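Putative transcriptional regulator (Bacillus cytotoxicus NVH 391-98, PDB 3K4H) probably regulates transcription as a LacI-type regulator, its periplasmic-binding-protein-like region holding a glucose-containing sugar in the cleft. Local coordinates at residues A19-A22 with F23-P26; I247-L250 with G251-A255; L258-K261 with V262-E266. One frame throughout, in Å; residues are numbered along the deposited sequence.

Overall arrangement
All three contacts are local, made between residues close in sequence, and none is fully buried. Contact 1 follows the short helix 19-22 with a turn and delivers Asn-25 to the sugar pocket. Contacts 2 and 3 share helix 247-264: residues 247-255 begin at the pocket, where Leu-250 touches a glucose, whereas residues 258-266 end at the exposed far end, their centre about 26 Å from that of the chain against about 13 Å for the other two. Both reach the second subunit, contact 2 through a salt bridge and contact 3 through a weak, long ion pair. Turn bonds dominate contact 1, aromatic packing marks contact 2, and contact 3 combines aliphatic pairs with an acid-amide pair.

Contact 1. Residues A19-A22 with F23-P26; sequences ASKA and FQNP. With GLC (alpha-D-glucopyranose), chain C.
Lys-21 and Gln-24 bring their side chains together at about a right angle, the amide of Gln-24 reaching back over the backbone of Lys-21. With CG of Gln-24 beside its own backbone N (chi1 -90°) and the chain extended beyond it, NE2 comes 3.4 Å from CA of Lys-21 and makes a weak hydrogen bond to the carbonyl O of the same residue. That oxygen also accepts a firmer bond from Gln-24 N at 3.1 Å. Phe-23 turns to another side: its CD2 passes obliquely by Ala-19 O at 3.4 Å and meets Ala-22 CB at 4.2 Å, while its backbone N bonds to Ala-19 O in an i to i+4 backbone bond. Beyond the contact the ring reaches Ile-32 of helix 27-41. Asn-25 N then binds Ala-22 O at 3.0 Å, fixing a type I turn over residues 22-25. The Asn-25 side chain, CG anti to the backbone N (chi1 -174°), divides its two ends: OD1 accepts from Phe-27 N, and ND2, which lies 3.7 Å from C1 of the glucose, donates to Asp-200 OD1, itself hydrogen-bonded to that sugar. The type I turn thus brings Asn-25, the cap of helix 27-41, into the sugar-binding cleft of the periplasmic-binding-protein-like fold.

Contact 2. Residues I247-L250 with G251-A255; sequences IYQL and GYEAA
Gln-249 O receives the backbone N of Glu-253 at 2.9 Å, and Tyr-248 O receives that of Tyr-252 at 2.9 Å. Together with the bonds from Gly-251 N to Ile-247 O and from Ala-254 N to Leu-250 O, they form the regular i to i+4 pattern of an alpha-helix. The carboxylate of Glu-253 has its main partner across the dimer: OE2 forms a salt bridge with Lys-270 of the second subunit. Its OE1 stays 3.9 Å from NE2 of Gln-249, and the amide and carboxylate planes are turned 35° from one another.

Gln-249, bent at chi2 (62°), runs alongside Tyr-252, pointing the same way, and carries NE2 to within 3.8 Å of CD2 of Tyr-252, with the amide and ring planes 48° apart. Tyr-248 runs beside the same ring, nearer its CD1. Both OH (4.0 Å) and CE2 (4.1 Å) of Tyr-248 approach CD1 of Tyr-252, an oblique meeting of two rings that extend the same way from the helix. The two tyrosines are also held from helix 27-41: the hydroxyl of Tyr-248 is hydrogen-bonded to Ser-37 OG, and Tyr-252 makes an edge-to-face stack with Phe-38. Leu-250 leaves the helix on a different side and touches a bound glucose.

This chemistry divides the helix by face: two aromatic rings, that of Tyr-248 with its hydroxyl bonded to Ser-37, join it to helix 27-41, an apolar leucine meets the sugar, and a paired carboxylate, probably ionised beside its lysine, ties it to the partner subunit.

Contact 3. Residues L258-K261 with V262-E266; sequences LVDK and VENAE
Val-259 and Glu-263 run side by side, pointing the same way, and OE2 of Glu-263 comes 3.8 Å from CG1 of Val-259. The acidic chain takes this course because CG sits beside its own backbone N (chi1 -59°) and the rest is extended. One residue further on, the carboxylate of Asp-260 meets the amide of Asn-264, OD1 to ND2 3.4 Å, with the two planes 66° apart and an angle too poor for a hydrogen bond. Leu-258 CD1 touches Val-262 CG2 at 4.1 Å. Backbone bonds from Val-262 N to Leu-258 O, Glu-263 N to Val-259 O and Asn-264 N to Asp-260 O hold these pairs one turn apart. This is the C-terminal end of helix 247-264, which lies against the parallel sheet where Leu-258 and Val-259 touch Leu-11 of strand 10-14. Ala-265 leaves helical geometry with a positive phi of 80°, and its N makes a weak 3.4 Å bond to Lys-261 O. Further out, Tyr-44 OH is hydrogen-bonded to Glu-263 OE2, and Val-259 and Val-262 both touch Tyr-44. Asp-260 makes two weak, long ion pairs, OD2 with Lys-270 of its own chain and OD1 with Lys-256 of the second subunit, on which Asn-264 also packs.

Contact 1. Residues A19-A22 with F23-P26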
loop_
_atom_site.group_PDB
_atom_site.type_symbol
_atom_site.label_atom_id
_atom_site.label_comp_id
_atom_site.label_asym_id
_atom_site.label_seq_id
_atom_site.Cartn_x
_atom_site.Cartn_y
_atom_site.Cartn_z
ATOM N N ALA A 19 -23.563 2.772 17.430
ATOM C CA ALA A 19 -23.993 1.940 16.313
ATOM C C ALA A 19 -25.098 2.630 15.499
ATOM O O ALA A 19 -25.208 2.424 14.288
ATOM C CB ALA A 19 -24.457 0.598 16.804
ATOM N N SER A 20 -25.905 3.451 16.179
ATOM C CA SER A 20 -26.943 4.264 15.537
ATOM C C SER A 20 -26.372 5.324 14.571
ATOM O O SER A 20 -26.855 5.445 13.450
ATOM C CB SER A 20 -27.844 4.929 16.580
ATOM O OG SER A 20 -28.349 3.981 17.509
ATOM N N LYS A 21 -25.361 6.093 14.981
ATOM C CA LYS A 21 -24.722 7.007 14.031
ATOM C C LYS A 21 -24.084 6.191 12.889
ATOM O O LYS A 21 -24.235 6.532 11.718
ATOM C CB LYS A 21 -23.704 7.941 14.715
ATOM C CG LYS A 21 -23.244 9.186 13.890
ATOM C CD LYS A 21 -22.452 8.886 12.556
ATOM C CE LYS A 21 -21.010 8.322 12.787
ATOM N NZ LYS A 21 -20.299 7.818 11.550
ATOM N N ALA A 22 -23.400 5.102 13.226
ATOM C CA ALA A 22 -22.697 4.312 12.216
ATOM C C ALA A 22 -23.598 3.789 11.093
ATOM O O ALA A 22 -23.215 3.788 9.937
ATOM C CB ALA A 22 -21.972 3.162 12.871
ATOM N N PHE A 23 -24.799 3.349 11.439
ATOM C CA PHE A 23 -25.661 2.667 10.505
ATOM C C PHE A 23 -26.385 3.640 9.612
ATOM O O PHE A 23 -27.132 3.251 8.717
ATOM C CB PHE A 23 -26.629 1.775 11.277
ATOM C CG PHE A 23 -26.074 0.402 11.571
ATOM C CD1 PHE A 23 -26.904 -0.700 11.634
ATOM C CD2 PHE A 23 -24.707 0.205 11.747
ATOM C CE1 PHE A 23 -26.365 -1.967 11.877
ATOM C CE2 PHE A 23 -24.186 -1.053 11.989
ATOM C CZ PHE A 23 -25.001 -2.127 12.053
ATOM N N GLN A 24 -26.163 4.920 9.856
ATOM C CA GLN A 24 -26.735 5.959 9.027
ATOM C C GLN A 24 -25.771 6.196 7.897
ATOM O O GLN A 24 -26.105 6.852 6.909
ATOM C CB GLN A 24 -26.891 7.237 9.814
ATOM C CG GLN A 24 -28.170 7.370 10.495
ATOM C CD GLN A 24 -28.116 8.413 11.589
ATOM O OE1 GLN A 24 -29.151 8.927 12.022
ATOM N NE2 GLN A 24 -26.915 8.722 12.056
ATOM N N ASN A 25 -24.557 5.693 8.069
ATOM C CA ASN A 25 -23.552 5.797 7.042
ATOM C C ASN A 25 -23.470 4.497 6.263
ATOM O O ASN A 25 -23.205 3.456 6.846
ATOM C CB ASN A 25 -22.191 6.157 7.639
ATOM C CG ASN A 25 -21.166 6.400 6.569
ATOM O OD1 ASN A 25 -21.213 5.760 5.526
ATOM N ND2 ASN A 25 -20.265 7.332 6.789
ATOM N N PRO A 26 -23.690 4.533 4.937
ATOM C CA PRO A 26 -23.777 3.178 4.339
ATOM C C PRO A 26 -22.455 2.435 4.311
ATOM O O PRO A 26 -22.455 1.246 4.009
ATOM C CB PRO A 26 -24.335 3.408 2.934
ATOM C CG PRO A 26 -24.172 4.858 2.672
ATOM C CD PRO A 26 -24.028 5.605 3.983
HETATM C C1 GLC C . -16.746 6.639 6.107
HETATM C C2 GLC C . -16.525 5.890 7.411
HETATM C C3 GLC C . -15.046 5.657 7.622
HETATM C C4 GLC C . -14.585 4.816 6.445
HETATM C C5 GLC C . -14.681 5.657 5.171
HETATM C C6 GLC C . -14.308 4.809 3.941
HETATM O O1 GLC C . -16.413 7.990 6.298
HETATM O O2 GLC C . -17.024 6.656 8.480
HETATM O O3 GLC C . -14.831 5.032 8.872
HETATM O O4 GLC C . -13.260 4.360 6.611
HETATM O O5 GLC C . -15.993 6.161 5.001
HETATM O O6 GLC C . -13.756 5.579 2.898
#

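Contact 2. Residues I247-L250 with G251-A255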
loop_
_atom_site.group_PDB
_atom_site.type_symbol
_atom_site.label_atom_id
_atom_site.label_comp_id
_atom_site.label_asym_id
_atom_site.label_seq_id
_atom_site.Cartn_x
_atom_site.Cartn_y
_atom_site.Cartn_z
ATOM N N ILE A 247 -15.707 -1.760 -0.152
ATOM C CA ILE A 247 -16.025 -1.860 1.247
ATOM C C ILE A 247 -16.176 -3.311 1.694
ATOM O O ILE A 247 -15.651 -3.706 2.751
ATOM C CB ILE A 247 -17.309 -1.079 1.564
ATOM C CG1 ILE A 247 -17.138 0.411 1.248
ATOM C CG2 ILE A 247 -17.692 -1.235 3.037
ATOM C CD1 ILE A 247 -18.365 1.054 0.645
ATOM N N TYR A 248 -16.890 -4.101 0.904
ATOM C CA TYR A 248 -17.200 -5.464 1.273
ATOM C C TYR A 248 -15.899 -6.235 1.482
ATOM O O TYR A 248 -15.743 -6.971 2.458
ATOM C CB TYR A 248 -18.030 -6.101 0.157
ATOM C CG TYR A 248 -18.273 -7.584 0.285
ATOM C CD1 TYR A 248 -19.444 -8.059 0.866
ATOM C CD2 TYR A 248 -17.336 -8.518 -0.170
ATOM C CE1 TYR A 248 -19.691 -9.429 0.979
ATOM C CE2 TYR A 248 -17.561 -9.886 -0.058
ATOM C CZ TYR A 248 -18.751 -10.325 0.512
ATOM O OH TYR A 248 -19.014 -11.662 0.658
ATOM N N GLN A 249 -14.966 -6.079 0.548
ATOM C CA GLN A 249 -13.742 -6.860 0.582
ATOM C C GLN A 249 -12.874 -6.389 1.758
ATOM O O GLN A 249 -12.191 -7.212 2.383
ATOM C CB GLN A 249 -13.008 -6.796 -0.756
ATOM C CG GLN A 249 -12.395 -8.127 -1.177
ATOM C CD GLN A 249 -13.418 -9.287 -1.405
ATOM O OE1 GLN A 249 -14.410 -9.145 -2.144
ATOM N NE2 GLN A 249 -13.135 -10.451 -0.801
ATOM N N LEU A 250 -12.955 -5.096 2.097
ATOM C CA LEU A 250 -12.298 -4.587 3.285
ATOM C C LEU A 250 -12.777 -5.404 4.470
ATOM O O LEU A 250 -11.978 -5.812 5.286
ATOM C CB LEU A 250 -12.603 -3.099 3.526
ATOM C CG LEU A 250 -12.012 -1.992 2.639
ATOM C CD1 LEU A 250 -12.550 -0.643 3.118
ATOM C CD2 LEU A 250 -10.476 -1.973 2.606
ATOM N N GLY A 251 -14.083 -5.653 4.545
ATOM C CA GLY A 251 -14.692 -6.340 5.679
ATOM C C GLY A 251 -14.309 -7.799 5.715
ATOM O O GLY A 251 -13.907 -8.324 6.754
ATOM N N TYR A 252 -14.397 -8.436 4.555
ATOM C CA TYR A 252 -14.227 -9.861 4.431
ATOM C C TYR A 252 -12.797 -10.170 4.798
ATOM O O TYR A 252 -12.516 -11.005 5.664
ATOM C CB TYR A 252 -14.477 -10.228 2.990
ATOM C CG TYR A 252 -14.472 -11.699 2.685
ATOM C CD1 TYR A 252 -15.668 -12.408 2.622
ATOM C CD2 TYR A 252 -13.284 -12.383 2.422
ATOM C CE1 TYR A 252 -15.687 -13.768 2.317
ATOM C CE2 TYR A 252 -13.295 -13.747 2.137
ATOM C CZ TYR A 252 -14.504 -14.422 2.078
ATOM O OH TYR A 252 -14.561 -15.750 1.768
ATOM N N GLU A 253 -11.893 -9.455 4.141
ATOM C CA GLU A 253 -10.492 -9.592 4.398
ATOM C C GLU A 253 -10.100 -9.221 5.846
ATOM O O GLU A 253 -9.252 -9.886 6.436
ATOM C CB GLU A 253 -9.681 -8.829 3.346
ATOM C CG GLU A 253 -8.479 -9.655 2.848
ATOM C CD GLU A 253 -8.883 -10.854 2.007
ATOM O OE1 GLU A 253 -9.825 -10.725 1.201
ATOM O OE2 GLU A 253 -8.262 -11.930 2.138
ATOM N N ALA A 254 -10.733 -8.215 6.445
ATOM C CA ALA A 254 -10.428 -7.937 7.852
ATOM C C ALA A 254 -10.718 -9.159 8.728
ATOM O O ALA A 254 -9.836 -9.599 9.464
ATOM C CB ALA A 254 -11.137 -6.758 8.344
ATOM N N ALA A 255 -11.915 -9.745 8.585
ATOM C CA ALA A 255 -12.334 -10.913 9.378
ATOM C C ALA A 255 -11.444 -12.129 9.151
ATOM O O ALA A 255 -11.112 -12.858 10.091
ATOM C CB ALA A 255 -13.772 -11.253 9.092
#

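Contact 3. Residues L258-K261 with V262-E266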
loop_
_atom_site.group_PDB
_atom_site.type_symbol
_atom_site.label_atom_id
_atom_site.label_comp_id
_atom_site.label_asym_id
_atom_site.label_seq_id
_atom_site.Cartn_x
_atom_site.Cartn_y
_atom_site.Cartn_z
ATOM N N LEU A 258 -8.327 -11.593 11.061
ATOM C CA LEU A 258 -8.501 -11.686 12.510
ATOM C C LEU A 258 -8.590 -13.131 12.968
ATOM O O LEU A 258 -7.946 -13.510 13.936
ATOM C CB LEU A 258 -9.731 -10.911 12.971
ATOM C CG LEU A 258 -10.073 -11.023 14.455
ATOM C CD1 LEU A 258 -8.914 -10.547 15.354
ATOM C CD2 LEU A 258 -11.371 -10.298 14.794
ATOM N N VAL A 259 -9.388 -13.930 12.268
ATOM C CA VAL A 259 -9.591 -15.323 12.634
ATOM C C VAL A 259 -8.265 -16.058 12.522
ATOM O O VAL A 259 -7.927 -16.893 13.359
ATOM C CB VAL A 259 -10.697 -15.978 11.764
ATOM C CG1 VAL A 259 -10.712 -17.480 11.888
ATOM C CG2 VAL A 259 -12.051 -15.441 12.176
ATOM N N ASP A 260 -7.493 -15.720 11.502
ATOM C CA ASP A 260 -6.177 -16.317 11.335
ATOM C C ASP A 260 -5.349 -15.971 12.575
ATOM O O ASP A 260 -4.808 -16.844 13.239
ATOM C CB ASP A 260 -5.531 -15.814 10.048
ATOM C CG ASP A 260 -4.145 -16.351 9.841
ATOM O OD1 ASP A 260 -3.941 -17.593 9.824
ATOM O OD2 ASP A 260 -3.244 -15.512 9.685
ATOM N N LYS A 261 -5.319 -14.690 12.912
ATOM C CA LYS A 261 -4.622 -14.205 14.098
ATOM C C LYS A 261 -5.095 -14.912 15.358
ATOM O O LYS A 261 -4.285 -15.230 16.222
ATOM C CB LYS A 261 -4.839 -12.707 14.236
ATOM C CG LYS A 261 -3.984 -12.037 15.290
ATOM C CD LYS A 261 -3.788 -10.550 14.961
ATOM C CE LYS A 261 -2.958 -9.885 16.026
ATOM N NZ LYS A 261 -1.985 -8.962 15.415
ATOM N N VAL A 262 -6.386 -15.107 15.456
ATOM C CA VAL A 262 -6.899 -15.773 16.604
ATOM C C VAL A 262 -6.634 -17.221 16.627
ATOM O O VAL A 262 -6.182 -17.743 17.601
ATOM C CB VAL A 262 -8.372 -15.653 16.621
ATOM C CG1 VAL A 262 -8.909 -16.548 17.574
ATOM C CG2 VAL A 262 -8.747 -14.321 16.975
ATOM N N GLU A 263 -7.010 -17.922 15.592
ATOM C CA GLU A 263 -6.648 -19.298 15.600
ATOM C C GLU A 263 -5.209 -19.734 15.532
ATOM O O GLU A 263 -4.816 -20.620 16.236
ATOM C CB GLU A 263 -7.484 -20.013 14.586
ATOM C CG GLU A 263 -8.893 -19.837 14.908
ATOM C CD GLU A 263 -9.751 -20.511 13.974
ATOM O OE1 GLU A 263 -9.237 -21.051 13.013
ATOM O OE2 GLU A 263 -10.946 -20.494 14.182
ATOM N N ASN A 264 -4.402 -19.144 14.677
ATOM C CA ASN A 264 -3.021 -19.546 14.697
ATOM C C ASN A 264 -2.210 -19.243 15.907
ATOM O O ASN A 264 -1.375 -19.996 16.347
ATOM C CB ASN A 264 -2.339 -19.314 13.384
ATOM C CG ASN A 264 -2.898 -20.202 12.327
ATOM O OD1 ASN A 264 -3.888 -20.864 12.551
ATOM N ND2 ASN A 264 -2.270 -20.239 11.181
ATOM N N ALA A 265 -2.403 -18.059 16.393
ATOM C CA ALA A 265 -2.164 -17.639 17.726
ATOM C C ALA A 265 -0.709 -17.383 17.836
ATOM O O ALA A 265 -0.243 -16.932 18.851
ATOM C CB ALA A 265 -2.586 -18.693 18.709
ATOM N N GLU A 266 0.027 -17.589 16.770
ATOM C CA GLU A 266 1.380 -17.134 16.788
ATOM C C GLU A 266 1.251 -16.351 15.566
ATOM O O GLU A 266 0.783 -16.875 14.576
ATOM C CB GLU A 266 2.308 -18.288 16.583
ATOM C CG GLU A 266 2.336 -19.203 17.747
ATOM C CD GLU A 266 3.720 -19.662 18.069
ATOM O OE1 GLU A 266 4.283 -20.428 17.280
ATOM O OE2 GLU A 266 4.254 -19.258 19.110
#